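Local coordinates for protein UspA1 (Moraxella catarrhalis, PDB 3NTN) that acts as a trimeric autotransporter adhesin of the bacterial outer membrane, and probably attaches the cell to host fibronectin and the receptor CEACAM1, at residues 1-6 with 16-21; 30-35 with 45-50; 102-107 with 117-122; 82-87 with 98-103; 53-58 with 67-72. All coordinates share one frame; numbering follows the deposited sequence. Where two conformers were deposited one is given.

Contact 1 of 5, residues 1-6 with 16-21; sequences YNEATI and YNQAKG
Glu3 O takes the backbone N-H of Ala19, with Ala19 N 2.7 Å from Glu3 O, and Gln18 CA lies 3.6 Å from the same oxygen in a CA-H...O contact. Residues 1-6 and 16-21 are equivalent stretches of two successive coils at the N-terminal tip of a left-handed parallel beta-roll, the fold of YadA-like adhesin heads, and they run side by side in the same direction. A bent, weak bond from Glu3 N to Asn17 O continues the pairing. Ahead of it a side chain replaces a backbone acceptor: Asn2 OD1 receives Asn17 N at 3.0 Å, in the plane of its own amide and with a C=O...N angle of 155°. The first torsion of Asn2 (chi1 -62°) keeps CG beside its backbone N, and ND2 is bonded to Gly14 O, so both ends of the amide are fixed. Asn17 copies this pose one coil on, its amide nearly parallel to that of Asn2; its ND2 reaches Gly29 O and Gly13 O, and its OD1 reaches Asn32 N. Tyr1 and Tyr16 point the same way with planes 22° apart, but they are slid so far that the rings barely overlap, their centroids being 5.1 Å apart. What covers a face of the Tyr16 ring is Tyr1 CB, a CH-pi contact 3.9 Å from the centroid. Glu3 and Gln18 lie alongside each other, carboxylate and amide steeply turned. Glu3 OE2 touches Lys20 CE at 3.7 Å, whereas Lys20 NZ stays 4.8 Å from that oxygen.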
# COMPACT_ATOMS: atom_id res chain seq x y z
N TYR B 1 21.96 30.98 20.61
CA TYR B 1 21.26 32.25 20.22
C TYR B 1 19.77 31.99 19.98
O TYR B 1 19.26 32.00 18.84
CB TYR B 1 21.96 32.92 19.02
CG TYR B 1 23.27 33.54 19.42
CD1 TYR B 1 23.35 34.91 19.70
CD2 TYR B 1 24.43 32.77 19.55
CE1 TYR B 1 24.57 35.49 20.08
CE2 TYR B 1 25.66 33.35 19.93
CZ TYR B 1 25.72 34.72 20.19
OH TYR B 1 26.91 35.31 20.57
N ASN B 2 19.07 31.76 21.08
CA ASN B 2 17.71 31.23 21.05
C ASN B 2 16.63 32.29 21.27
O ASN B 2 16.91 33.37 21.81
CB ASN B 2 17.61 30.05 22.01
CG ASN B 2 18.54 28.90 21.61
OD1 ASN B 2 18.59 28.50 20.44
ND2 ASN B 2 19.28 28.36 22.58
N GLU B 3 15.41 31.99 20.83
CA GLU B 3 14.37 33.01 20.79
C GLU B 3 12.99 32.44 21.12
O GLU B 3 12.36 31.78 20.29
CB GLU B 3 14.37 33.71 19.42
CG GLU B 3 13.56 35.00 19.37
CD GLU B 3 13.79 35.79 18.09
OE1 GLU B 3 14.96 36.00 17.72
OE2 GLU B 3 12.79 36.19 17.45
N ALA B 4 12.52 32.73 22.34
CA ALA B 4 11.20 32.30 22.80
C ALA B 4 10.43 33.38 23.60
O ALA B 4 10.31 33.29 24.84
CB ALA B 4 11.33 31.00 23.59
N THR B 5 9.89 34.37 22.89
CA THR B 5 9.16 35.49 23.53
C THR B 5 7.65 35.25 23.70
O THR B 5 7.09 35.55 24.75
CB THR B 5 9.37 36.86 22.78
OG1 THR B 5 9.18 36.68 21.36
CG2 THR B 5 10.76 37.47 23.06
N ILE B 6 7.02 34.69 22.67
CA ILE B 6 5.54 34.55 22.58
C ILE B 6 4.94 33.68 23.68
O ILE B 6 5.64 32.92 24.35
CB ILE B 6 5.10 33.98 21.21
CG1 ILE B 6 6.25 34.04 20.20
CG2 ILE B 6 3.81 34.66 20.72
CD1 ILE B 6 6.69 35.45 19.73
N TYR B 16 20.82 28.99 17.77
CA TYR B 16 20.09 29.69 16.70
C TYR B 16 18.71 29.12 16.44
O TYR B 16 18.27 29.11 15.29
CB TYR B 16 20.89 29.79 15.38
CG TYR B 16 22.15 30.59 15.54
CD1 TYR B 16 22.19 31.97 15.26
CD2 TYR B 16 23.31 29.98 16.02
CE1 TYR B 16 23.37 32.70 15.45
CE2 TYR B 16 24.47 30.71 16.22
CZ TYR B 16 24.50 32.05 15.93
OH TYR B 16 25.70 32.71 16.12
N ASN B 17 18.06 28.64 17.51
CA ASN B 17 16.72 28.09 17.48
C ASN B 17 15.70 29.16 17.79
O ASN B 17 15.96 30.03 18.57
CB ASN B 17 16.58 26.92 18.46
CG ASN B 17 17.39 25.73 18.03
OD1 ASN B 17 17.45 25.40 16.84
ND2 ASN B 17 18.03 25.08 18.98
N GLN B 18 14.53 29.10 17.18
CA GLN B 18 13.55 30.14 17.37
C GLN B 18 12.20 29.50 17.53
O GLN B 18 11.80 28.72 16.71
CB GLN B 18 13.56 31.11 16.16
CG GLN B 18 14.69 32.16 16.18
CD GLN B 18 14.95 32.79 14.79
OE1 GLN B 18 14.86 34.02 14.60
NE2 GLN B 18 15.27 31.93 13.81
N ALA B 19 11.48 29.83 18.60
CA ALA B 19 10.11 29.35 18.76
C ALA B 19 9.23 30.60 18.69
O ALA B 19 8.79 31.12 19.71
CB ALA B 19 9.95 28.63 20.05
N LYS B 20 9.02 31.12 17.49
CA LYS B 20 8.29 32.38 17.30
C LYS B 20 6.76 32.22 17.36
O LYS B 20 6.06 33.19 17.56
CB LYS B 20 8.68 33.04 15.97
CG LYS B 20 10.16 33.35 15.84
CD LYS B 20 10.57 33.61 14.40
CE LYS B 20 11.52 34.81 14.31
NZ LYS B 20 11.95 35.10 12.90
N GLY B 21 6.25 31.01 17.15
CA GLY B 21 4.79 30.80 17.12
C GLY B 21 4.26 30.69 18.53
O GLY B 21 4.96 30.15 19.40

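Contact 2 of 5, residues 30-35 with 45-50; sequences YNNEAT and RKNQAT
Residues 30-35 and 45-50 run parallel, 3° apart and in register from Tyr30 beside Arg45 to Thr35 beside Thr50, tied by backbone bonds from Lys46 N to Tyr30 O, Glu33 N to Asn47 O, Ala49 N to Glu33 O and Thr35 N to Ala49 O. Two donors of one residue converge on Asn32 OD1: Asn47 N at 3.0 Å, in the plane of the Asn32 amide, and Asn47 ND2 at 3.1 Å in a bent, weak bond. The two amides lie side by side, their planes 19° apart. Asn47 ND2 has a further acceptor in Gly58 O, and Asn32 ND2 bonds Gly28 O and Gly44 O. On the outer side a water donates to Asn31 O at 2.7 Å and to Asn47 O at 3.1 Å, bridging the coils. Arg45 CD meets the edge of the Tyr30 ring, 4.0 Å from Tyr30 CD2. A bend at chi3 (61°) turns the guanidinium off the extended line of the chain, and NE forms a salt bridge with Asp38 of the second subunit. Thr35 CG2 and Thr50 CG2 touch at 4.1 Å. Ala34 and Ala49 face inward onto Ile41, while Glu33 and Gln48 occupy the opposite face. Such a file of inward asparagines, 15 residues apart from Asn2 to Asn47, with OD1 accepting a backbone N-H of the next coil, fits the left-handed parallel beta-roll of this adhesin head.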
# COMPACT_ATOMS: atom_id res chain seq x y z
N TYR B 30 20.04 22.75 15.97
CA TYR B 30 20.71 23.94 15.49
C TYR B 30 19.95 24.55 14.32
O TYR B 30 19.59 23.85 13.38
CB TYR B 30 22.12 23.57 15.04
CG TYR B 30 22.87 24.71 14.39
CD1 TYR B 30 23.23 25.86 15.13
CD2 TYR B 30 23.26 24.64 13.06
CE1 TYR B 30 23.93 26.88 14.53
CE2 TYR B 30 23.98 25.64 12.47
CZ TYR B 30 24.31 26.77 13.19
OH TYR B 30 25.01 27.80 12.57
N ASN B 31 19.72 25.85 14.39
CA ASN B 31 19.04 26.54 13.31
C ASN B 31 17.61 26.01 12.99
O ASN B 31 17.20 25.87 11.82
CB ASN B 31 19.92 26.53 12.06
CG ASN B 31 19.66 27.70 11.16
OD1 ASN B 31 19.25 28.77 11.62
ND2 ASN B 31 19.91 27.53 9.87
N ASN B 32 16.87 25.73 14.05
CA ASN B 32 15.49 25.34 13.91
C ASN B 32 14.52 26.53 14.15
O ASN B 32 14.61 27.23 15.13
CB ASN B 32 15.21 24.14 14.82
CG ASN B 32 16.03 22.88 14.41
OD1 ASN B 32 16.09 22.53 13.23
ND2 ASN B 32 16.63 22.20 15.40
N GLU B 33 13.58 26.74 13.25
CA GLU B 33 12.62 27.83 13.34
C GLU B 33 11.18 27.31 13.38
O GLU B 33 10.66 26.83 12.34
CB GLU B 33 12.77 28.67 12.09
CG GLU B 33 12.70 30.13 12.31
CD GLU B 33 12.89 30.90 11.00
OE1 GLU B 33 12.09 31.85 10.75
OE2 GLU B 33 13.82 30.56 10.21
N ALA B 34 10.52 27.43 14.52
CA ALA B 34 9.09 27.03 14.60
C ALA B 34 8.17 28.24 14.65
O ALA B 34 8.07 28.93 15.65
CB ALA B 34 8.81 26.04 15.77
N THR B 35 7.47 28.47 13.57
CA THR B 35 6.77 29.73 13.40
C THR B 35 5.25 29.64 13.55
O THR B 35 4.60 30.65 13.86
CB THR B 35 7.20 30.32 12.07
OG1 THR B 35 8.25 31.25 12.33
CG2 THR B 35 6.04 30.96 11.35
N ARG B 45 18.42 19.87 12.60
CA ARG B 45 19.18 20.99 12.05
C ARG B 45 18.46 21.55 10.86
O ARG B 45 18.02 20.81 10.00
CB ARG B 45 20.57 20.50 11.62
CG ARG B 45 21.46 21.61 10.94
CD ARG B 45 22.97 21.27 10.88
NE ARG B 45 23.27 20.05 10.11
CZ ARG B 45 23.51 20.02 8.80
NH1 ARG B 45 23.46 21.15 8.09
NH2 ARG B 45 23.78 18.87 8.17
N LYS B 46 18.36 22.88 10.79
CA LYS B 46 17.83 23.58 9.62
C LYS B 46 16.34 23.27 9.32
O LYS B 46 15.90 23.35 8.18
CB LYS B 46 18.69 23.24 8.42
CG LYS B 46 19.16 24.37 7.61
CD LYS B 46 20.40 23.88 6.83
CE LYS B 46 20.15 23.50 5.36
NZ LYS B 46 21.03 22.33 4.92
N ASN B 47 15.57 22.91 10.35
CA ASN B 47 14.13 22.65 10.20
C ASN B 47 13.28 23.92 10.30
O ASN B 47 13.61 24.86 11.04
CB ASN B 47 13.62 21.65 11.24
CG ASN B 47 14.29 20.28 11.12
OD1 ASN B 47 14.13 19.60 10.12
ND2 ASN B 47 15.03 19.88 12.15
N GLN B 48 12.20 23.94 9.52
CA GLN B 48 11.14 24.92 9.67
C GLN B 48 9.81 24.24 9.97
O GLN B 48 9.62 23.06 9.63
CB GLN B 48 10.99 25.77 8.42
CG GLN B 48 12.25 26.54 8.07
CD GLN B 48 12.12 27.21 6.74
OE1 GLN B 48 11.00 27.37 6.21
NE2 GLN B 48 13.26 27.61 6.17
N ALA B 49 8.96 24.95 10.69
CA ALA B 49 7.62 24.54 10.88
C ALA B 49 6.71 25.78 10.94
O ALA B 49 6.39 26.31 12.00
CB ALA B 49 7.48 23.64 12.12
N THR B 50 6.34 26.26 9.77
CA THR B 50 5.43 27.39 9.67
C THR B 50 3.94 27.02 9.81
O THR B 50 3.12 27.91 10.01
CB THR B 50 5.65 28.18 8.40
OG1 THR B 50 5.24 27.37 7.28
CG2 THR B 50 7.17 28.62 8.24
O HOH W 1 15.70 26.67 9.70

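Contact 3 of 5, residues 102-107 with 117-122; sequences GSNTDT and LGHNTA
The His119 imidazole is met at its edge by Ser103 OG, 3.1 Å from His119 CD2, and by Asn104 OD1, 3.9 Å from the same carbon, while Asn120 OD1 lies 3.4 Å above the plane of one face, toward the rim. The Asn104 amide stands nearly upright to the ring, 80° between planes. His119 was modelled in two conformers, so these approaches describe one of them. Its CG is anti to the backbone N (chi1 176°), which swings the ring over to Ser103 and Asn104. Behind the side chains, the segments pair as consecutive coils of the beta-roll: Asn120 N donates to Ser103 O at 2.9 Å and Asp106 N to Thr121 O at 3.0 Å, whereas the bond from Ser103 N to Gly118 O is long and weak. Gly102 and Gly118 face each other where the coils bend, and the close backbone approach there, Gly102 CA to Gly118 O at 3.4 Å, is made without side chains. A type II turn runs from Gly118 to Thr121, and Thr121 OG1 bonds back to Leu117 O, just before it. Thr105 CG2 packs on Thr121 CB, and Asp106 CB meets Ala122 CB at 4.1 Å. Thr105 OG1 is bonded to Asn89 OD1. The two corners follow strands 99-101 and 115-117, the side chains of Thr105 and Thr121 resting on Leu116; Leu117 meets Leu117 of both other subunits, and Ser103 packs on Phe99 of the second subunit.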
# COMPACT_ATOMS: atom_id res chain seq x y z
N GLY B 102 8.53 7.15 2.10
CA GLY B 102 9.36 6.95 0.93
C GLY B 102 10.50 7.94 0.87
O GLY B 102 10.71 8.74 1.81
N SER B 103 11.26 7.89 -0.23
CA SER B 103 12.39 8.75 -0.45
C SER B 103 12.49 9.08 -1.93
O SER B 103 12.02 8.32 -2.76
CB SER B 103 13.67 8.07 0.00
OG SER B 103 13.76 6.77 -0.53
N ASN B 104 13.04 10.26 -2.23
CA ASN B 104 13.34 10.64 -3.59
C ASN B 104 12.13 10.48 -4.49
O ASN B 104 12.26 10.01 -5.63
CB ASN B 104 14.55 9.83 -4.14
CG ASN B 104 15.86 10.19 -3.42
OD1 ASN B 104 16.07 9.77 -2.29
ND2 ASN B 104 16.75 10.94 -4.07
N THR B 105 10.96 10.87 -3.97
CA THR B 105 9.72 10.76 -4.73
C THR B 105 9.51 11.94 -5.72
O THR B 105 10.31 12.88 -5.79
CB THR B 105 8.48 10.58 -3.79
OG1 THR B 105 8.47 11.68 -2.91
CG2 THR B 105 8.57 9.29 -2.88
N ASP B 106 8.46 11.82 -6.54
CA ASP B 106 8.10 12.83 -7.54
C ASP B 106 6.61 13.00 -7.40
O ASP B 106 5.82 12.07 -7.69
CB ASP B 106 8.48 12.37 -8.94
CG ASP B 106 7.97 13.28 -10.07
OD1 ASP B 106 7.83 14.52 -9.88
OD2 ASP B 106 7.73 12.75 -11.20
N THR B 107 6.23 14.18 -6.91
CA THR B 107 4.82 14.54 -6.73
C THR B 107 4.29 15.52 -7.80
O THR B 107 3.21 16.12 -7.63
CB THR B 107 4.65 15.20 -5.38
OG1 THR B 107 5.63 16.23 -5.29
CG2 THR B 107 4.85 14.17 -4.22
N LEU B 117 4.39 5.36 -1.75
CA LEU B 117 5.13 4.49 -0.89
C LEU B 117 6.45 4.12 -1.51
O LEU B 117 6.47 3.76 -2.66
CB LEU B 117 4.33 3.20 -0.66
CG LEU B 117 2.93 3.33 -0.01
CD1 LEU B 117 2.32 1.98 0.03
CD2 LEU B 117 3.06 3.91 1.46
N GLY B 118 7.56 4.18 -0.76
CA GLY B 118 8.87 3.70 -1.26
C GLY B 118 9.80 4.69 -1.94
O GLY B 118 9.41 5.78 -2.26
N HIS B 119 11.02 4.22 -2.18
CA HIS B 119 12.11 4.96 -2.82
C HIS B 119 11.90 5.08 -4.34
O HIS B 119 11.57 4.09 -5.01
CB HIS B 119 13.45 4.24 -2.51
CG HIS B 119 14.64 4.83 -3.19
ND1 HIS B 119 15.45 4.09 -4.04
CD2 HIS B 119 15.18 6.07 -3.14
CE1 HIS B 119 16.43 4.86 -4.48
NE2 HIS B 119 16.29 6.07 -3.95
N ASN B 120 12.13 6.29 -4.86
CA ASN B 120 11.93 6.60 -6.28
C ASN B 120 10.47 6.50 -6.72
O ASN B 120 10.16 6.27 -7.88
CB ASN B 120 12.76 5.69 -7.17
CG ASN B 120 14.21 5.95 -7.09
OD1 ASN B 120 14.63 7.05 -6.76
ND2 ASN B 120 15.01 4.94 -7.42
N THR B 121 9.55 6.65 -5.80
CA THR B 121 8.15 6.49 -6.15
C THR B 121 7.57 7.75 -6.82
O THR B 121 7.81 8.85 -6.35
CB THR B 121 7.36 6.01 -4.93
OG1 THR B 121 7.72 4.63 -4.70
CG2 THR B 121 5.84 6.07 -5.16
N ALA B 122 6.82 7.60 -7.92
CA ALA B 122 6.14 8.75 -8.52
C ALA B 122 4.61 8.77 -8.36
O ALA B 122 3.95 7.73 -8.43
CB ALA B 122 6.53 8.90 -10.01

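Contact 4 of 5, residues 82-87 with 98-103; sequences SVAIGS and VFILGS
Ser82 OG receives Val98 N at 3.2 Å in an almost straight bond (168°); with OG beside its own backbone N (chi1 -74°), the hydroxyl also reaches Glu80 O. Val83 is held at both backbone ends, N to Val98 O and O to Ile100 N, and its CG2 leans obliquely on the Phe99 ring, 3.7 Å from Phe99 CD1. Ala84 turns to the other face, where Ala84 CB and Ile100 CB come within 4.3 Å and Asn89 of strand 89-91 packs on both. This two-sided parallel sheet, strands 83-85 and 99-101 at 6°, is the inner wall of the YadA-type beta-roll: one face fills the roll, the other meets its copies in the trimer. Ile85 belongs to that trimer face; its CG2 touches Leu101 CD1 at 4.0 Å, and it packs on Ile85 of the third subunit and Val83 of the second. Its N and O bond Ile100 O and Gly102 N. At Gly86 the chain turns a corner, Gly86 CA lying 3.3 Å from Gly102 O in a CA-H...O contact. Ser87 N then donates to that same Gly102 O at 3.2 Å, and Ser87 CB lies 3.7 Å from Ser103 CB.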
# COMPACT_ATOMS: atom_id res chain seq x y z
N SER B 82 -0.97 17.18 4.96
CA SER B 82 -0.09 16.30 4.27
C SER B 82 0.98 15.83 5.21
O SER B 82 1.24 16.51 6.22
CB SER B 82 0.56 17.01 3.09
OG SER B 82 -0.40 17.16 2.09
N VAL B 83 1.57 14.69 4.85
CA VAL B 83 2.62 14.01 5.64
C VAL B 83 3.76 13.60 4.69
O VAL B 83 3.50 13.14 3.59
CB VAL B 83 1.99 12.77 6.34
CG1 VAL B 83 3.06 11.84 7.00
CG2 VAL B 83 0.94 13.23 7.35
N ALA B 84 5.01 13.78 5.09
CA ALA B 84 6.13 13.14 4.40
C ALA B 84 7.11 12.59 5.43
O ALA B 84 7.66 13.35 6.23
CB ALA B 84 6.86 14.13 3.54
N ILE B 85 7.38 11.29 5.36
CA ILE B 85 8.32 10.68 6.25
C ILE B 85 9.30 9.96 5.37
O ILE B 85 8.88 9.19 4.50
CB ILE B 85 7.62 9.73 7.23
CG1 ILE B 85 6.61 10.52 8.09
CG2 ILE B 85 8.66 8.94 8.16
CD1 ILE B 85 5.69 9.61 8.91
N GLY B 86 10.59 10.18 5.62
CA GLY B 86 11.67 9.52 4.89
C GLY B 86 12.64 10.60 4.44
O GLY B 86 13.11 11.33 5.27
N SER B 87 12.83 10.78 3.13
CA SER B 87 13.97 11.53 2.56
C SER B 87 13.69 12.18 1.22
O SER B 87 13.13 11.54 0.35
CB SER B 87 15.12 10.58 2.35
OG SER B 87 16.09 10.86 3.30
N VAL B 98 -1.91 14.60 1.01
CA VAL B 98 -1.01 13.72 0.32
C VAL B 98 -0.07 13.10 1.35
O VAL B 98 0.37 13.78 2.27
CB VAL B 98 -0.27 14.46 -0.76
CG1 VAL B 98 0.86 13.58 -1.35
CG2 VAL B 98 -1.26 15.00 -1.82
N PHE B 99 0.15 11.78 1.25
CA PHE B 99 0.90 11.03 2.26
C PHE B 99 2.02 10.29 1.62
O PHE B 99 1.77 9.51 0.72
CB PHE B 99 -0.04 10.07 3.01
CG PHE B 99 -1.22 10.79 3.66
CD1 PHE B 99 -1.12 11.30 4.98
CD2 PHE B 99 -2.39 11.05 2.93
CE1 PHE B 99 -2.17 12.00 5.57
CE2 PHE B 99 -3.47 11.76 3.51
CZ PHE B 99 -3.35 12.26 4.82
N ILE B 100 3.24 10.52 2.11
CA ILE B 100 4.44 9.90 1.57
C ILE B 100 5.20 9.13 2.64
O ILE B 100 5.56 9.65 3.68
CB ILE B 100 5.38 10.99 0.98
CG1 ILE B 100 4.62 11.85 -0.07
CG2 ILE B 100 6.60 10.33 0.38
CD1 ILE B 100 5.39 13.08 -0.56
N LEU B 101 5.44 7.84 2.40
CA LEU B 101 6.38 7.10 3.24
C LEU B 101 7.37 6.53 2.23
O LEU B 101 7.03 5.58 1.53
CB LEU B 101 5.64 6.01 4.06
CG LEU B 101 6.52 5.07 4.91
CD1 LEU B 101 7.23 5.83 6.01
CD2 LEU B 101 5.72 3.92 5.49
N GLY B 102 8.53 7.15 2.10
CA GLY B 102 9.36 6.95 0.93
C GLY B 102 10.50 7.94 0.87
O GLY B 102 10.71 8.74 1.81
N SER B 103 11.26 7.89 -0.23
CA SER B 103 12.39 8.75 -0.45
C SER B 103 12.49 9.08 -1.93
O SER B 103 12.02 8.32 -2.76
CB SER B 103 13.67 8.07 0.00
OG SER B 103 13.76 6.77 -0.53

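Contact 5 of 5, residues 53-58 with 67-72; sequences GSFAAG and NAVALG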
# COMPACT_ATOMS: atom_id res chain seq x y z
N GLY B 53 0.11 23.53 14.14
CA GLY B 53 0.05 22.18 14.66
C GLY B 53 1.00 21.23 13.93
O GLY B 53 0.83 20.00 13.98
N SER B 54 2.00 21.81 13.28
CA SER B 54 2.93 21.08 12.50
C SER B 54 4.07 20.44 13.32
O SER B 54 4.27 20.71 14.50
CB SER B 54 3.53 21.98 11.39
OG SER B 54 4.28 23.04 11.96
N PHE B 55 4.79 19.54 12.70
CA PHE B 55 5.79 18.80 13.38
C PHE B 55 6.89 18.45 12.40
O PHE B 55 6.61 17.94 11.33
CB PHE B 55 5.19 17.53 14.00
CG PHE B 55 6.21 16.66 14.66
CD1 PHE B 55 6.63 16.90 15.96
CD2 PHE B 55 6.82 15.61 13.94
CE1 PHE B 55 7.67 16.07 16.60
CE2 PHE B 55 7.82 14.79 14.54
CZ PHE B 55 8.24 15.02 15.88
N ALA B 56 8.13 18.78 12.74
CA ALA B 56 9.30 18.39 11.92
C ALA B 56 10.35 17.84 12.85
O ALA B 56 10.44 18.25 14.00
CB ALA B 56 9.86 19.64 11.15
N ALA B 57 11.13 16.86 12.38
CA ALA B 57 12.39 16.47 13.06
C ALA B 57 13.39 15.95 12.01
O ALA B 57 12.98 15.37 11.03
CB ALA B 57 12.10 15.43 14.10
N GLY B 58 14.68 16.13 12.24
CA GLY B 58 15.70 15.58 11.37
C GLY B 58 16.47 16.74 10.75
O GLY B 58 16.71 17.76 11.40
N ASN B 67 -1.00 21.33 10.05
CA ASN B 67 -0.95 19.88 10.43
C ASN B 67 0.07 19.03 9.67
O ASN B 67 0.08 17.81 9.77
CB ASN B 67 -2.34 19.21 10.42
CG ASN B 67 -3.42 20.10 11.01
OD1 ASN B 67 -3.27 20.65 12.12
ND2 ASN B 67 -4.52 20.26 10.28
N ALA B 68 0.98 19.69 8.96
CA ALA B 68 2.08 19.03 8.25
C ALA B 68 2.91 18.20 9.19
O ALA B 68 3.18 18.61 10.30
CB ALA B 68 2.98 20.08 7.49
N VAL B 69 3.32 17.02 8.73
CA VAL B 69 4.27 16.17 9.45
C VAL B 69 5.39 15.95 8.45
O VAL B 69 5.15 15.49 7.31
CB VAL B 69 3.62 14.82 9.88
CG1 VAL B 69 4.68 13.84 10.44
CG2 VAL B 69 2.53 15.05 10.88
N ALA B 70 6.61 16.31 8.84
CA ALA B 70 7.76 16.18 7.94
C ALA B 70 8.89 15.60 8.80
O ALA B 70 9.46 16.28 9.68
CB ALA B 70 8.13 17.54 7.37
N LEU B 71 9.23 14.35 8.55
CA LEU B 71 10.07 13.66 9.50
C LEU B 71 11.15 12.93 8.72
O LEU B 71 10.84 12.04 7.95
CB LEU B 71 9.18 12.72 10.33
CG LEU B 71 9.69 11.69 11.35
CD1 LEU B 71 10.68 12.29 12.35
CD2 LEU B 71 8.49 11.03 12.09
N GLY B 72 12.41 13.35 8.89
CA GLY B 72 13.55 12.68 8.27
C GLY B 72 14.49 13.72 7.69
O GLY B 72 14.79 14.72 8.34
O HOH W 2 -1.81 19.34 14.25
O HOH W 3 1.42 17.60 13.06
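Phe55 pairs with Val69 and Ala57 with Leu71 in parallel strands 55-57 and 69-71, whose axes pass 4.9 Å apart at 5°. Four backbone bonds join them: Phe55 N to Ala68 O, Ala70 N to Phe55 O, Ala57 N to Ala70 O and Gly72 N to Ala57 O. Ahead of the strands, a water donates to Gly53 O at 2.6 Å and makes a long, weak bond to Ala68 O; another lies between Gly53 O and Asn67 OD1. Leu71 CD1 is the hub of the apolar side: it sits at the edge of the Phe55 ring, 4.4 Å from Phe55 CE2, and touches Ala57 CB at 3.9 Å. Placing CG anti to the backbone N (chi1 173°) carries this methyl toward the neighbouring strand. Val69 CG1 approaches the ring more loosely, 4.5 Å from Phe55 CD2. The pair is a repeat step of the YadA head, a left-handed parallel beta-roll in which this face forms the trimer core: Phe55 packs on Phe55 of the second subunit, and Leu71 on Leu71 of the third. Small residues line the opposite face, where Ala56 and Ala70 pack on Ala63 inside the roll. Asn67 ND2 bonds Asn81 OD1, and its OD1 bonds Asn73 of the third subunit. At Gly58 and Gly72 the chain turns a corner with positive phi, and Gly58 CA lies 3.3 Å from Gly72 O in a CA-H...O contact.

All five contacts join consecutive coils of one beta-roll. Contacts 4 and 5 are buried and lie in its long parallel sheet, where neighbouring strands 69-71 and 83-85 bond directly; their branched and aromatic side chains meet the other subunits. Contacts 1 and 2 hold the smaller sheet of strands 18-19, 33-34 and 48-49 and are partly buried, with alanines and asparagine amides toward the inside, though those of the first coil remain exposed. Contact 1, at the tip, touches no other chain, whereas contact 2 gains a salt bridge to one. Contact 3 shares Gly102 and Ser103 with contact 4 and follows the chain from strand 99-101 round the corner into polar turns. Asn47 ND2 links contact 2 to contact 5 at Gly58 O.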